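Long-range contact in SG7.AF (Anopheles freeborni, PDB 6XL7), which inhibits the alternative pathway of host complement as a mosquito salivary protein, acting on the activated C3-convertase C3bBb: residues I15-A29 / V63-F77. Sequence-based numbering, arbitrary orientation. Where two conformers were deposited one is given.
With SO4 (sulfate ion), chain D; SO4 (sulfate ion), chain C.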
loop_
_atom_site.group_PDB
_atom_site.type_symbol
_atom_site.label_atom_id
_atom_site.label_comp_id
_atom_site.label_asym_id
_atom_site.label_seq_id
_atom_site.Cartn_x
_atom_site.Cartn_y
_atom_site.Cartn_z
ATOM N N ILE A 15 -2.259 1.975 7.405
ATOM C CA ILE A 15 -1.289 1.010 6.872
ATOM C C ILE A 15 -0.020 1.223 7.680
ATOM O O ILE A 15 0.806 2.083 7.369
ATOM C CB ILE A 15 -1.056 1.198 5.376
ATOM C CG1 ILE A 15 -2.313 0.824 4.588
ATOM C CG2 ILE A 15 0.128 0.350 4.900
ATOM C CD1 ILE A 15 -2.265 1.217 3.122
ATOM N N ASP A 16 0.136 0.433 8.735
ATOM C CA ASP A 16 1.237 0.631 9.661
ATOM C C ASP A 16 2.465 -0.153 9.226
ATOM O O ASP A 16 2.383 -1.136 8.486
ATOM C CB ASP A 16 0.831 0.223 11.074
ATOM C CG ASP A 16 0.373 -1.216 11.153
ATOM O OD1 ASP A 16 0.026 -1.790 10.098
ATOM O OD2 ASP A 16 0.354 -1.771 12.271
ATOM N N PHE A 17 3.617 0.311 9.697
ATOM C CA PHE A 17 4.895 -0.344 9.487
ATOM C C PHE A 17 5.517 -0.635 10.843
ATOM O O PHE A 17 5.464 0.202 11.750
ATOM C CB PHE A 17 5.820 0.561 8.676
ATOM C CG PHE A 17 5.299 0.870 7.300
ATOM C CD1 PHE A 17 4.446 1.938 7.090
ATOM C CD2 PHE A 17 5.654 0.085 6.216
ATOM C CE1 PHE A 17 3.963 2.222 5.827
ATOM C CE2 PHE A 17 5.171 0.364 4.950
ATOM C CZ PHE A 17 4.326 1.428 4.752
ATOM N N ASP A 18 6.087 -1.829 10.987
ATOM C CA ASP A 18 6.711 -2.244 12.243
ATOM C C ASP A 18 8.133 -1.697 12.267
ATOM O O ASP A 18 9.035 -2.251 11.636
ATOM C CB ASP A 18 6.679 -3.764 12.366
ATOM C CG ASP A 18 7.266 -4.273 13.686
ATOM O OD1 ASP A 18 7.863 -3.484 14.445
ATOM O OD2 ASP A 18 7.125 -5.481 13.966
ATOM N N GLU A 19 8.339 -0.616 13.029
ATOM C CA GLU A 19 9.615 0.090 13.047
ATOM C C GLU A 19 10.738 -0.701 13.703
ATOM O O GLU A 19 11.892 -0.265 13.641
ATOM C CB GLU A 19 9.461 1.443 13.746
ATOM C CG GLU A 19 8.674 2.466 12.940
ATOM C CD GLU A 19 9.378 2.866 11.656
ATOM O OE1 GLU A 19 8.699 2.975 10.617
ATOM O OE2 GLU A 19 10.611 3.071 11.687
ATOM N N THR A 20 10.446 -1.843 14.326
ATOM C CA THR A 20 11.515 -2.690 14.834
ATOM C C THR A 20 12.177 -3.526 13.741
ATOM O O THR A 20 13.226 -4.134 13.996
ATOM C CB THR A 20 11.018 -3.598 15.968
ATOM O OG1 THR A 20 10.129 -4.592 15.442
ATOM C CG2 THR A 20 10.293 -2.783 17.040
ATOM N N ARG A 21 11.604 -3.561 12.539
ATOM C CA ARG A 21 12.170 -4.331 11.442
ATOM C C ARG A 21 13.356 -3.590 10.821
ATOM O O ARG A 21 13.551 -2.390 11.038
ATOM C CB ARG A 21 11.084 -4.644 10.415
ATOM C CG ARG A 21 10.010 -5.577 10.972
ATOM C CD ARG A 21 8.782 -5.697 10.077
ATOM N NE ARG A 21 7.962 -6.819 10.525
ATOM C CZ ARG A 21 6.813 -7.187 9.964
ATOM N NH1 ARG A 21 6.331 -6.508 8.927
ATOM N NH2 ARG A 21 6.165 -8.245 10.439
ATOM N N LYS A 22 14.165 -4.331 10.058
ATOM C CA LYS A 22 15.413 -3.780 9.533
ATOM C C LYS A 22 15.130 -2.594 8.620
ATOM O O LYS A 22 14.190 -2.615 7.822
ATOM C CB LYS A 22 16.178 -4.850 8.755
ATOM C CG LYS A 22 16.774 -5.969 9.602
ATOM C CD LYS A 22 18.021 -5.506 10.341
ATOM C CE LYS A 22 18.785 -6.687 10.930
ATOM N NZ LYS A 22 20.077 -6.268 11.546
ATOM N N SER A 23 15.970 -1.563 8.733
ATOM C CA SER A 23 15.743 -0.337 7.968
ATOM C C SER A 23 15.782 -0.585 6.465
ATOM O O SER A 23 15.043 0.063 5.713
ATOM C CB SER A 23 16.769 0.729 8.364
ATOM O OG SER A 23 16.645 1.062 9.733
ATOM N N VAL A 24 16.634 -1.494 5.997
ATOM C CA VAL A 24 16.687 -1.734 4.557
ATOM C C VAL A 24 15.350 -2.272 4.054
ATOM O O VAL A 24 14.883 -1.899 2.968
ATOM C CB VAL A 24 17.885 -2.627 4.172
ATOM C CG1 VAL A 24 17.734 -4.052 4.708
ATOM C CG2 VAL A 24 18.080 -2.624 2.664
ATOM N N TYR A 25 14.704 -3.134 4.842
ATOM C CA TYR A 25 13.377 -3.613 4.483
ATOM C C TYR A 25 12.344 -2.491 4.571
ATOM O O TYR A 25 11.521 -2.319 3.662
ATOM C CB TYR A 25 12.981 -4.816 5.356
ATOM C CG TYR A 25 11.484 -4.932 5.459
ATOM C CD1 TYR A 25 10.743 -5.555 4.460
ATOM C CD2 TYR A 25 10.799 -4.354 6.524
ATOM C CE1 TYR A 25 9.355 -5.605 4.531
ATOM C CE2 TYR A 25 9.419 -4.395 6.594
ATOM C CZ TYR A 25 8.712 -5.025 5.599
ATOM O OH TYR A 25 7.340 -5.083 5.655
ATOM N N LEU A 26 12.371 -1.715 5.661
ATOM C CA LEU A 26 11.376 -0.661 5.846
ATOM C C LEU A 26 11.412 0.348 4.708
ATOM O O LEU A 26 10.360 0.806 4.242
ATOM C CB LEU A 26 11.604 0.040 7.186
ATOM C CG LEU A 26 11.171 -0.730 8.430
ATOM C CD1 LEU A 26 11.691 -0.015 9.667
ATOM C CD2 LEU A 26 9.648 -0.848 8.482
ATOM N N GLN A 27 12.613 0.714 4.253
ATOM C CA GLN A 27 12.726 1.666 3.152
ATOM C C GLN A 27 12.054 1.136 1.893
ATOM O O GLN A 27 11.328 1.869 1.211
ATOM C CB GLN A 27 14.195 2.010 2.900
ATOM C CG GLN A 27 14.808 2.838 4.016
ATOM C CD GLN A 27 16.324 2.843 3.987
ATOM O OE1 GLN A 27 16.943 2.376 3.029
ATOM N NE2 GLN A 27 16.931 3.366 5.048
ATOM N N SER A 28 12.272 -0.136 1.570
ATOM C CA SER A 28 11.636 -0.713 0.388
ATOM C C SER A 28 10.139 -0.879 0.590
ATOM O O SER A 28 9.351 -0.630 -0.333
ATOM C CB SER A 28 12.279 -2.056 0.025
ATOM O OG SER A 28 13.501 -1.856 -0.660
ATOM N N ALA A 29 9.718 -1.302 1.783
ATOM C CA ALA A 29 8.289 -1.467 2.040
ATOM C C ALA A 29 7.553 -0.140 1.916
ATOM O O ALA A 29 6.505 -0.060 1.265
ATOM C CB ALA A 29 8.074 -2.079 3.417
ATOM N N VAL A 63 -6.660 -1.195 2.955
ATOM C CA VAL A 63 -5.791 -1.333 4.120
ATOM C C VAL A 63 -5.454 -2.799 4.375
ATOM O O VAL A 63 -4.284 -3.158 4.544
ATOM C CB VAL A 63 -6.433 -0.670 5.352
ATOM C CG1 VAL A 63 -5.635 -0.962 6.602
ATOM C CG2 VAL A 63 -6.560 0.832 5.130
ATOM N N THR A 64 -6.468 -3.670 4.421
ATOM C CA THR A 64 -6.181 -5.071 4.733
ATOM C C THR A 64 -5.378 -5.727 3.621
ATOM O O THR A 64 -4.446 -6.490 3.900
ATOM C CB THR A 64 -7.459 -5.861 5.022
ATOM O OG1 THR A 64 -8.295 -5.866 3.859
ATOM C CG2 THR A 64 -8.218 -5.271 6.203
ATOM N N LYS A 65 -5.694 -5.419 2.361
ATOM C CA LYS A 65 -4.957 -6.017 1.254
ATOM C C LYS A 65 -3.491 -5.618 1.294
ATOM O O LYS A 65 -2.602 -6.462 1.118
ATOM C CB LYS A 65 -5.583 -5.636 -0.088
ATOM C CG LYS A 65 -6.917 -6.314 -0.370
ATOM C CD LYS A 65 -7.537 -5.775 -1.656
ATOM C CE LYS A 65 -8.802 -6.538 -2.012
ATOM N NZ LYS A 65 -9.404 -6.061 -3.294
ATOM N N VAL A 66 -3.213 -4.340 1.552
ATOM C CA VAL A 66 -1.828 -3.879 1.622
ATOM C C VAL A 66 -1.118 -4.524 2.795
ATOM O O VAL A 66 0.034 -4.969 2.678
ATOM C CB VAL A 66 -1.766 -2.344 1.700
ATOM C CG1 VAL A 66 -0.324 -1.900 2.003
ATOM C CG2 VAL A 66 -2.241 -1.748 0.411
ATOM N N ASN A 67 -1.789 -4.622 3.940
ATOM C CA ASN A 67 -1.116 -5.218 5.071
ATOM C C ASN A 67 -0.747 -6.680 4.799
ATOM O O ASN A 67 0.366 -7.099 5.135
ATOM C CB ASN A 67 -1.858 -4.924 6.379
ATOM C CG ASN A 67 -1.767 -3.428 6.765
ATOM O OD1 ASN A 67 -2.756 -2.800 7.162
ATOM N ND2 ASN A 67 -0.572 -2.854 6.621
ATOM N N ASP A 68 -1.614 -7.444 4.115
ATOM C CA ASP A 68 -1.288 -8.831 3.772
ATOM C C ASP A 68 -0.151 -8.919 2.756
ATOM O O ASP A 68 0.746 -9.768 2.886
ATOM C CB ASP A 68 -2.527 -9.532 3.218
ATOM C CG ASP A 68 -3.644 -9.648 4.240
ATOM O OD1 ASP A 68 -3.364 -9.545 5.455
ATOM O OD2 ASP A 68 -4.802 -9.885 3.830
ATOM N N VAL A 69 -0.180 -8.070 1.733
ATOM C CA VAL A 69 0.883 -8.047 0.731
ATOM C C VAL A 69 2.214 -7.664 1.368
ATOM O O VAL A 69 3.260 -8.256 1.066
ATOM C CB VAL A 69 0.474 -7.114 -0.429
ATOM C CG1 VAL A 69 1.666 -6.705 -1.273
ATOM C CG2 VAL A 69 -0.596 -7.799 -1.279
ATOM N N LYS A 70 2.194 -6.702 2.293
ATOM C CA LYS A 70 3.420 -6.275 2.953
ATOM C C LYS A 70 3.953 -7.347 3.902
ATOM O O LYS A 70 5.168 -7.576 3.951
ATOM C CB LYS A 70 3.172 -4.950 3.674
ATOM C CG LYS A 70 4.376 -4.444 4.435
ATOM C CD LYS A 70 4.283 -2.949 4.674
ATOM C CE LYS A 70 3.099 -2.593 5.569
ATOM N NZ LYS A 70 3.234 -3.200 6.924
ATOM N N GLU A 71 3.078 -8.038 4.646
ATOM C CA GLU A 71 3.559 -9.142 5.476
ATOM C C GLU A 71 4.199 -10.226 4.619
ATOM O O GLU A 71 5.181 -10.861 5.031
ATOM C CB GLU A 71 2.431 -9.728 6.328
ATOM C CG GLU A 71 2.057 -8.887 7.550
ATOM C CD GLU A 71 3.264 -8.500 8.391
ATOM O OE1 GLU A 71 3.879 -9.391 9.010
ATOM O OE2 GLU A 71 3.571 -7.293 8.436
ATOM N N THR A 72 3.659 -10.450 3.417
ATOM C CA THR A 72 4.225 -11.452 2.520
ATOM C C THR A 72 5.618 -11.036 2.061
ATOM O O THR A 72 6.542 -11.861 2.038
ATOM C CB THR A 72 3.274 -11.664 1.337
ATOM O OG1 THR A 72 2.009 -12.132 1.815
ATOM C CG2 THR A 72 3.827 -12.694 0.371
ATOM N N PHE A 73 5.788 -9.758 1.709
ATOM C CA PHE A 73 7.103 -9.216 1.381
ATOM C C PHE A 73 8.069 -9.399 2.543
ATOM O O PHE A 73 9.203 -9.863 2.355
ATOM C CB PHE A 73 6.921 -7.740 1.040
ATOM C CG PHE A 73 8.180 -7.024 0.648
ATOM C CD1 PHE A 73 9.157 -7.623 -0.139
ATOM C CD2 PHE A 73 8.365 -5.699 1.036
ATOM C CE1 PHE A 73 10.305 -6.920 -0.509
ATOM C CE2 PHE A 73 9.494 -5.004 0.662
ATOM C CZ PHE A 73 10.465 -5.613 -0.109
ATOM N N TYR A 74 7.630 -9.062 3.763
ATOM C CA TYR A 74 8.505 -9.221 4.921
ATOM C C TYR A 74 8.905 -10.676 5.117
ATOM O O TYR A 74 10.059 -10.967 5.450
ATOM C CB TYR A 74 7.865 -8.653 6.192
ATOM C CG TYR A 74 8.793 -8.790 7.382
ATOM C CD1 TYR A 74 9.952 -8.027 7.456
ATOM C CD2 TYR A 74 8.547 -9.711 8.398
ATOM C CE1 TYR A 74 10.836 -8.157 8.515
ATOM C CE2 TYR A 74 9.431 -9.847 9.479
ATOM C CZ TYR A 74 10.576 -9.066 9.519
ATOM O OH TYR A 74 11.466 -9.185 10.574
ATOM N N ALA A 75 7.966 -11.605 4.924
ATOM C CA ALA A 75 8.297 -13.018 5.041
ATOM C C ALA A 75 9.398 -13.400 4.058
ATOM O O ALA A 75 10.339 -14.125 4.411
ATOM C CB ALA A 75 7.035 -13.860 4.813
ATOM N N GLY A 76 9.308 -12.909 2.815
ATOM C CA GLY A 76 10.327 -13.227 1.823
ATOM C C GLY A 76 11.680 -12.609 2.118
ATOM O O GLY A 76 12.710 -13.151 1.705
ATOM N N PHE A 77 11.700 -11.482 2.834
ATOM C CA PHE A 77 12.951 -10.858 3.257
ATOM C C PHE A 77 13.594 -11.617 4.405
ATOM O O PHE A 77 14.831 -11.666 4.504
ATOM C CB PHE A 77 12.636 -9.417 3.673
ATOM C CG PHE A 77 13.734 -8.729 4.455
ATOM C CD1 PHE A 77 14.954 -8.419 3.860
ATOM C CD2 PHE A 77 13.537 -8.366 5.779
ATOM C CE1 PHE A 77 15.957 -7.767 4.575
ATOM C CE2 PHE A 77 14.538 -7.713 6.495
ATOM C CZ PHE A 77 15.746 -7.422 5.896
HETATM S S SO4 D . 8.256 -9.403 13.286
HETATM O O1 SO4 D . 7.988 -9.196 14.709
HETATM O O2 SO4 D . 6.988 -9.603 12.584
HETATM O O3 SO4 D . 9.090 -10.590 13.126
HETATM O O4 SO4 D . 8.954 -8.235 12.753
HETATM S S SO4 C . 18.898 -1.561 11.147
HETATM O O1 SO4 C . 19.118 -2.484 10.036
HETATM O O2 SO4 C . 17.469 -1.297 11.290
HETATM O O3 SO4 C . 19.605 -0.309 10.877
HETATM O O4 SO4 C . 19.400 -2.160 12.381
HETATM O O HOH W 1 6.282 -3.448 8.123
HETATM O O HOH W 2 13.726 -7.458 10.583
#
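R21 holds both E71 oxygens with its two terminal nitrogens: NH1 meets E71 OE2 at 2.9 Å and NH2 meets E71 OE1 at 2.9 Å, with guanidinium and carboxylate nearly coplanar. The same guanidinium lies flat on the Y74 ring, R21 CZ 3.7 Å from the ring centroid (planes 9° apart), a cation-pi stack that R21 CD extends by a CH-pi contact. At its edge, NE and NH2 donate almost straight bonds to a sulfate probably picked up during crystallisation. K70, bent at its last two torsions, curls its NZ onto the backbone D16 O at 2.7 Å while its CD packs 3.4 Å from F17 CE2. One water joins K70 NZ, Y25 OH and D18 N. Among the aromatics, Y25 is a knob in the hole formed by K70, F73, Y74 and F77; the edge of Y74 points at its face (planes 68° apart), Y25 CB rests over the F77 ring, and F73 also stacks with Y99 of helix 89-113. Farther along, I15 CG2 touches V66 CG1 at 3.7 Å. In this mostly helical Aegyptin C-terminal domain, polar and apolar contacts thus tie the connection between helices 2-13 and 23-46 to helix 56-77; E71, here with sulfate, probably helps fix R21 over Y74.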